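Local coordinates for glucocorticoid modulatory element-binding protein 1 (Homo sapiens, PDB 1OQJ) that binds glucocorticoid modulatory elements in promoter DNA through its SAND domain, raising sensitivity to low glucocorticoid levels, and serves as an auxiliary factor in parvovirus replication, at residues I8-T13 and I64-I69; I12-S17 and H47-A52. All blocks are in the same frame, centred on the assembly; numbering follows the deposited sequence.

Contact 1 of 2, residues I8-T13 and I64-I69; sequences IAYPIT and IRLGGI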
loop_
_atom_site.group_PDB
_atom_site.type_symbol
_atom_site.label_atom_id
_atom_site.label_comp_id
_atom_site.label_asym_id
_atom_site.label_seq_id
_atom_site.Cartn_x
_atom_site.Cartn_y
_atom_site.Cartn_z
ATOM N N ILE A 8 6.376 12.191 2.952
ATOM C CA ILE A 8 7.108 11.117 2.289
ATOM C C ILE A 8 6.123 10.169 1.628
ATOM O O ILE A 8 5.172 9.697 2.261
ATOM C CB ILE A 8 7.979 10.340 3.295
ATOM C CG1 ILE A 8 8.956 11.300 3.979
ATOM C CG2 ILE A 8 8.752 9.240 2.579
ATOM C CD1 ILE A 8 9.888 12.004 3.020
ATOM N N ALA A 9 6.360 9.872 0.354
ATOM C CA ALA A 9 5.452 9.013 -0.392
ATOM C C ALA A 9 6.126 8.261 -1.524
ATOM O O ALA A 9 7.310 8.454 -1.802
ATOM C CB ALA A 9 4.317 9.863 -0.951
ATOM N N TYR A 10 5.358 7.394 -2.176
ATOM C CA TYR A 10 5.855 6.623 -3.310
ATOM C C TYR A 10 4.765 6.452 -4.352
ATOM O O TYR A 10 3.594 6.262 -4.013
ATOM C CB TYR A 10 6.312 5.224 -2.888
ATOM C CG TYR A 10 7.531 5.199 -2.008
ATOM C CD1 TYR A 10 7.410 5.191 -0.624
ATOM C CD2 TYR A 10 8.807 5.189 -2.562
ATOM C CE1 TYR A 10 8.536 5.174 0.195
ATOM C CE2 TYR A 10 9.938 5.174 -1.759
ATOM C CZ TYR A 10 9.795 5.166 -0.381
ATOM O OH TYR A 10 10.913 5.160 0.423
ATOM N N PRO A 11 5.131 6.537 -5.635
ATOM C CA PRO A 11 4.148 6.366 -6.704
ATOM C C PRO A 11 3.897 4.863 -6.828
ATOM O O PRO A 11 4.847 4.072 -6.880
ATOM C CB PRO A 11 4.863 6.945 -7.926
ATOM C CG PRO A 11 6.302 6.604 -7.655
ATOM C CD PRO A 11 6.445 6.929 -6.177
ATOM N N ILE A 12 2.627 4.467 -6.849
ATOM C CA ILE A 12 2.282 3.053 -6.965
ATOM C C ILE A 12 1.272 2.837 -8.081
ATOM O O ILE A 12 0.691 3.789 -8.605
ATOM C CB ILE A 12 1.680 2.496 -5.650
ATOM C CG1 ILE A 12 0.403 3.259 -5.281
ATOM C CG2 ILE A 12 2.719 2.580 -4.528
ATOM C CD1 ILE A 12 -0.344 2.681 -4.082
ATOM N N THR A 13 1.078 1.575 -8.450
ATOM C CA THR A 13 0.122 1.225 -9.489
ATOM C C THR A 13 -0.580 -0.074 -9.132
ATOM O O THR A 13 -0.160 -0.810 -8.237
ATOM C CB THR A 13 0.797 1.005 -10.860
ATOM O OG1 THR A 13 1.659 -0.141 -10.791
ATOM C CG2 THR A 13 1.606 2.227 -11.263
ATOM N N ILE A 64 -0.746 -4.558 -5.746
ATOM C CA ILE A 64 -0.160 -3.226 -5.840
ATOM C C ILE A 64 1.322 -3.342 -6.167
ATOM O O ILE A 64 2.029 -4.171 -5.594
ATOM C CB ILE A 64 -0.306 -2.453 -4.515
ATOM C CG1 ILE A 64 -1.788 -2.258 -4.190
ATOM C CG2 ILE A 64 0.402 -1.103 -4.610
ATOM C CD1 ILE A 64 -2.036 -1.504 -2.892
ATOM N N ARG A 65 1.790 -2.504 -7.085
ATOM C CA ARG A 65 3.191 -2.510 -7.482
ATOM C C ARG A 65 3.816 -1.132 -7.281
ATOM O O ARG A 65 3.133 -0.110 -7.316
ATOM C CB ARG A 65 3.327 -2.931 -8.949
ATOM C CG ARG A 65 3.015 -4.402 -9.202
ATOM C CD ARG A 65 3.053 -4.737 -10.690
ATOM N NE ARG A 65 2.651 -6.119 -10.954
ATOM C CZ ARG A 65 3.446 -7.176 -10.818
ATOM N NH1 ARG A 65 4.703 -7.023 -10.423
ATOM N NH2 ARG A 65 2.983 -8.392 -11.074
ATOM N N LEU A 66 5.121 -1.123 -7.048
ATOM C CA LEU A 66 5.867 0.107 -6.857
ATOM C C LEU A 66 7.045 -0.064 -7.810
ATOM O O LEU A 66 7.881 -0.945 -7.624
ATOM C CB LEU A 66 6.317 0.208 -5.398
ATOM C CG LEU A 66 6.782 1.568 -4.879
ATOM C CD1 LEU A 66 6.704 1.579 -3.363
ATOM C CD2 LEU A 66 8.196 1.851 -5.354
ATOM N N GLY A 67 7.087 0.753 -8.855
ATOM C CA GLY A 67 8.150 0.617 -9.831
ATOM C C GLY A 67 8.074 -0.740 -10.515
ATOM O O GLY A 67 9.091 -1.294 -10.932
ATOM N N GLY A 68 6.863 -1.286 -10.616
ATOM C CA GLY A 68 6.673 -2.574 -11.266
ATOM C C GLY A 68 6.899 -3.786 -10.382
ATOM O O GLY A 68 6.601 -4.922 -10.777
ATOM N N ILE A 69 7.424 -3.555 -9.185
ATOM C CA ILE A 69 7.695 -4.635 -8.245
ATOM C C ILE A 69 6.555 -4.763 -7.239
ATOM O O ILE A 69 6.048 -3.762 -6.735
ATOM C CB ILE A 69 9.014 -4.374 -7.478
ATOM C CG1 ILE A 69 10.179 -4.295 -8.467
ATOM C CG2 ILE A 69 9.268 -5.488 -6.466
ATOM C CD1 ILE A 69 11.522 -4.023 -7.812
HETATM O O HOH W 1 5.068 2.940 -9.413
HETATM O O HOH W 2 4.447 0.267 -10.401
#
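T13 and R65 join the edge strand 9-14 to the short strand 65-66 through a single antiparallel bridge, in which they form a hydrogen-bonded pair. T13 N donates to R65 O at 2.9 Å, and R65 N returns a nearly straight bond to T13 O at 2.8 Å, 172° at the hydrogen. The I64 CA also approaches T13 O, a CA-H...O contact of 3.4 Å. The strands pair at this one bridge alone, their directions 116° apart, and two waters span the turn side: one molecule donates to P11 O and accepts from G67 N, while another bonds T13 OG1 and accepts from G68 N.

I64 and L66, flanking R65, both pack on residues that precede T13. L66 swings CG anti to its backbone N (chi1 -164°), which brings CD1 to 3.7 Å from Y10 CB, oblique to the ring, with I80 touching both residues. I12 CD1 lies 3.9 Å from I64 CG2; these branched chains suit the buried side, where F48 touches both.

The type I' turn from L66 to I69 places two glycines at positive phi. The extended R65 chain leads away from the strand, and NH1 donates to G68 O at 2.9 Å, above the carbonyl plane. The direct bonds across the contact are all backbone to backbone, with the T13 hydroxyl adding a water bridge, and together they fix the hairpin against the sheet edge.

Contact 2 of 2, residues I12-S17 and H47-A52; sequences ITCGES and HFVHLA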
loop_
_atom_site.group_PDB
_atom_site.type_symbol
_atom_site.label_atom_id
_atom_site.label_comp_id
_atom_site.label_asym_id
_atom_site.label_seq_id
_atom_site.Cartn_x
_atom_site.Cartn_y
_atom_site.Cartn_z
ATOM N N ILE A 12 2.627 4.467 -6.849
ATOM C CA ILE A 12 2.282 3.053 -6.965
ATOM C C ILE A 12 1.272 2.837 -8.081
ATOM O O ILE A 12 0.691 3.789 -8.605
ATOM C CB ILE A 12 1.680 2.496 -5.650
ATOM C CG1 ILE A 12 0.403 3.259 -5.281
ATOM C CG2 ILE A 12 2.719 2.580 -4.528
ATOM C CD1 ILE A 12 -0.344 2.681 -4.082
ATOM N N THR A 13 1.078 1.575 -8.450
ATOM C CA THR A 13 0.122 1.225 -9.489
ATOM C C THR A 13 -0.580 -0.074 -9.132
ATOM O O THR A 13 -0.160 -0.810 -8.237
ATOM C CB THR A 13 0.797 1.005 -10.860
ATOM O OG1 THR A 13 1.659 -0.141 -10.791
ATOM C CG2 THR A 13 1.606 2.227 -11.263
ATOM N N CYS A 14 -1.676 -0.329 -9.830
ATOM C CA CYS A 14 -2.434 -1.560 -9.679
ATOM C C CYS A 14 -3.157 -1.656 -11.003
ATOM O O CYS A 14 -3.970 -0.797 -11.333
ATOM C CB CYS A 14 -3.438 -1.494 -8.532
ATOM S SG CYS A 14 -4.287 -3.081 -8.317
ATOM N N GLY A 15 -2.846 -2.693 -11.771
ATOM C CA GLY A 15 -3.463 -2.821 -13.073
ATOM C C GLY A 15 -2.989 -1.622 -13.872
ATOM O O GLY A 15 -1.787 -1.368 -13.956
ATOM N N GLU A 16 -3.920 -0.863 -14.438
ATOM C CA GLU A 16 -3.558 0.312 -15.218
ATOM C C GLU A 16 -3.887 1.599 -14.466
ATOM O O GLU A 16 -3.958 2.675 -15.059
ATOM C CB GLU A 16 -4.279 0.283 -16.570
ATOM C CG GLU A 16 -3.905 -0.932 -17.409
ATOM C CD GLU A 16 -4.579 -0.957 -18.768
ATOM O OE1 GLU A 16 -4.406 -1.958 -19.493
ATOM O OE2 GLU A 16 -5.277 0.019 -19.111
ATOM N N SER A 17 -4.074 1.475 -13.155
ATOM C CA SER A 17 -4.394 2.617 -12.302
ATOM C C SER A 17 -3.168 3.113 -11.536
ATOM O O SER A 17 -2.339 2.315 -11.090
ATOM C CB SER A 17 -5.494 2.242 -11.305
ATOM O OG SER A 17 -6.704 1.916 -11.973
ATOM N N HIS A 47 -9.425 -0.812 -1.060
ATOM C CA HIS A 47 -10.311 -0.102 -1.975
ATOM C C HIS A 47 -9.610 0.272 -3.273
ATOM O O HIS A 47 -10.201 0.169 -4.350
ATOM C CB HIS A 47 -10.900 1.132 -1.293
ATOM C CG HIS A 47 -11.937 0.799 -0.266
ATOM N ND1 HIS A 47 -12.451 1.729 0.610
ATOM C CD2 HIS A 47 -12.566 -0.369 0.015
ATOM C CE1 HIS A 47 -13.351 1.151 1.388
ATOM N NE2 HIS A 47 -13.440 -0.122 1.047
ATOM N N PHE A 48 -8.354 0.699 -3.185
ATOM C CA PHE A 48 -7.614 1.042 -4.390
ATOM C C PHE A 48 -7.547 -0.183 -5.303
ATOM O O PHE A 48 -7.829 -0.099 -6.498
ATOM C CB PHE A 48 -6.199 1.499 -4.029
ATOM C CG PHE A 48 -5.311 1.721 -5.219
ATOM C CD1 PHE A 48 -5.719 2.551 -6.263
ATOM C CD2 PHE A 48 -4.064 1.103 -5.301
ATOM C CE1 PHE A 48 -4.901 2.766 -7.374
ATOM C CE2 PHE A 48 -3.234 1.310 -6.405
ATOM C CZ PHE A 48 -3.657 2.144 -7.444
ATOM N N VAL A 49 -7.176 -1.322 -4.727
ATOM C CA VAL A 49 -7.073 -2.562 -5.484
ATOM C C VAL A 49 -8.410 -2.939 -6.118
ATOM O O VAL A 49 -8.455 -3.395 -7.263
ATOM C CB VAL A 49 -6.572 -3.712 -4.576
ATOM C CG1 VAL A 49 -6.692 -5.054 -5.298
ATOM C CG2 VAL A 49 -5.122 -3.458 -4.186
ATOM N N HIS A 50 -9.499 -2.735 -5.384
ATOM C CA HIS A 50 -10.808 -3.066 -5.920
ATOM C C HIS A 50 -11.155 -2.191 -7.113
ATOM O O HIS A 50 -11.600 -2.687 -8.149
ATOM C CB HIS A 50 -11.895 -2.899 -4.870
ATOM C CG HIS A 50 -13.236 -3.347 -5.351
ATOM N ND1 HIS A 50 -13.585 -4.678 -5.431
ATOM C CD2 HIS A 50 -14.273 -2.654 -5.878
ATOM C CE1 HIS A 50 -14.776 -4.785 -5.991
ATOM N NE2 HIS A 50 -15.216 -3.571 -6.273
ATOM N N LEU A 51 -10.960 -0.885 -6.956
ATOM C CA LEU A 51 -11.262 0.061 -8.023
ATOM C C LEU A 51 -10.375 -0.160 -9.241
ATOM O O LEU A 51 -10.778 0.125 -10.372
ATOM C CB LEU A 51 -11.109 1.497 -7.509
ATOM C CG LEU A 51 -12.116 1.900 -6.429
ATOM C CD1 LEU A 51 -11.794 3.292 -5.908
ATOM C CD2 LEU A 51 -13.529 1.859 -7.009
ATOM N N ALA A 52 -9.166 -0.668 -9.005
ATOM C CA ALA A 52 -8.220 -0.940 -10.079
ATOM C C ALA A 52 -8.558 -2.271 -10.753
ATOM O O ALA A 52 -7.955 -2.630 -11.764
ATOM C CB ALA A 52 -6.796 -0.970 -9.530
HETATM O O HOH W 3 -6.742 -0.551 -13.475
#
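The F48 ring reaches from helix 45-51 toward strand 9-14, and C14 meets it with both CB and sulfur. CG of F48 lies anti to the backbone N, sending the ring across the gap until CE2 is 3.5 Å from C14 CB, an oblique approach. C14 SG sits 5.4 Å from the ring centroid and 28° off the normal, a sulfur-aromatic contact that is also oblique. The ring edge faces backbone: T13 C and S17 O both lie near its plane, with S17 O 3.9 Å from F48 CZ. I12 adds its CD1 obliquely at CE2, the two side chains lying alongside and pointing opposite ways.

Here helix 45-51 packs on the face of the antiparallel sheet of the SAND domain that carries I12 and C14, near the type II' turn from C14 to S17 that links strands 9-14 and 17-22. The segments of strand 12-14 and helix 47-51 run at 48°, their axes 8.9 Å apart at closest approach. F38 meets the F48 ring edge-to-face, continuing the aromatic packing toward strand 36-38.

C14 has its sulfur anti to the backbone N (chi1 -177°), directed into the angle between V49 and A52. SG comes within 3.5 Å of A52 CB and 4.2 Å of V49 CG2; a compact, weakly polar thiol suits this buried place. The small A52 lets the turn come close, its methyl also lying 3.4 Å from C14 O. G15 accommodates the positive phi of the turn. At this more open end a water accepts from E16 N, donates to A52 O and hydrogen-bonds S17 OG, so the serine hydroxyl links the turn to the A52 carbonyl through one water. K54, a DNA-binding residue, touches both C14 and V49.

Both contacts use strand 9-14 and share I12 and T13, but they tie it to different partners. Contact 1 attaches the hairpin of strands 65-66 and 69-70 to the strand edge by paired backbone bonds, with P11 and G67 exposed and I12 and I64 buried. Contact 2 sets helix 45-51 against a sheet face by apolar and sulfur-aromatic packing, with no direct hydrogen bond between its segments; more of its touching residues are buried (four of seven, against two of eight). Water bridges fringe both. The two meet in the interior, where I64 CG1 packs 3.5 Å from V49 CG2 and I64 also touches F48. DNA-binding K54 and K61 lie nearby, so sheet edge, hairpin and helix are joined close to the DNA-binding region.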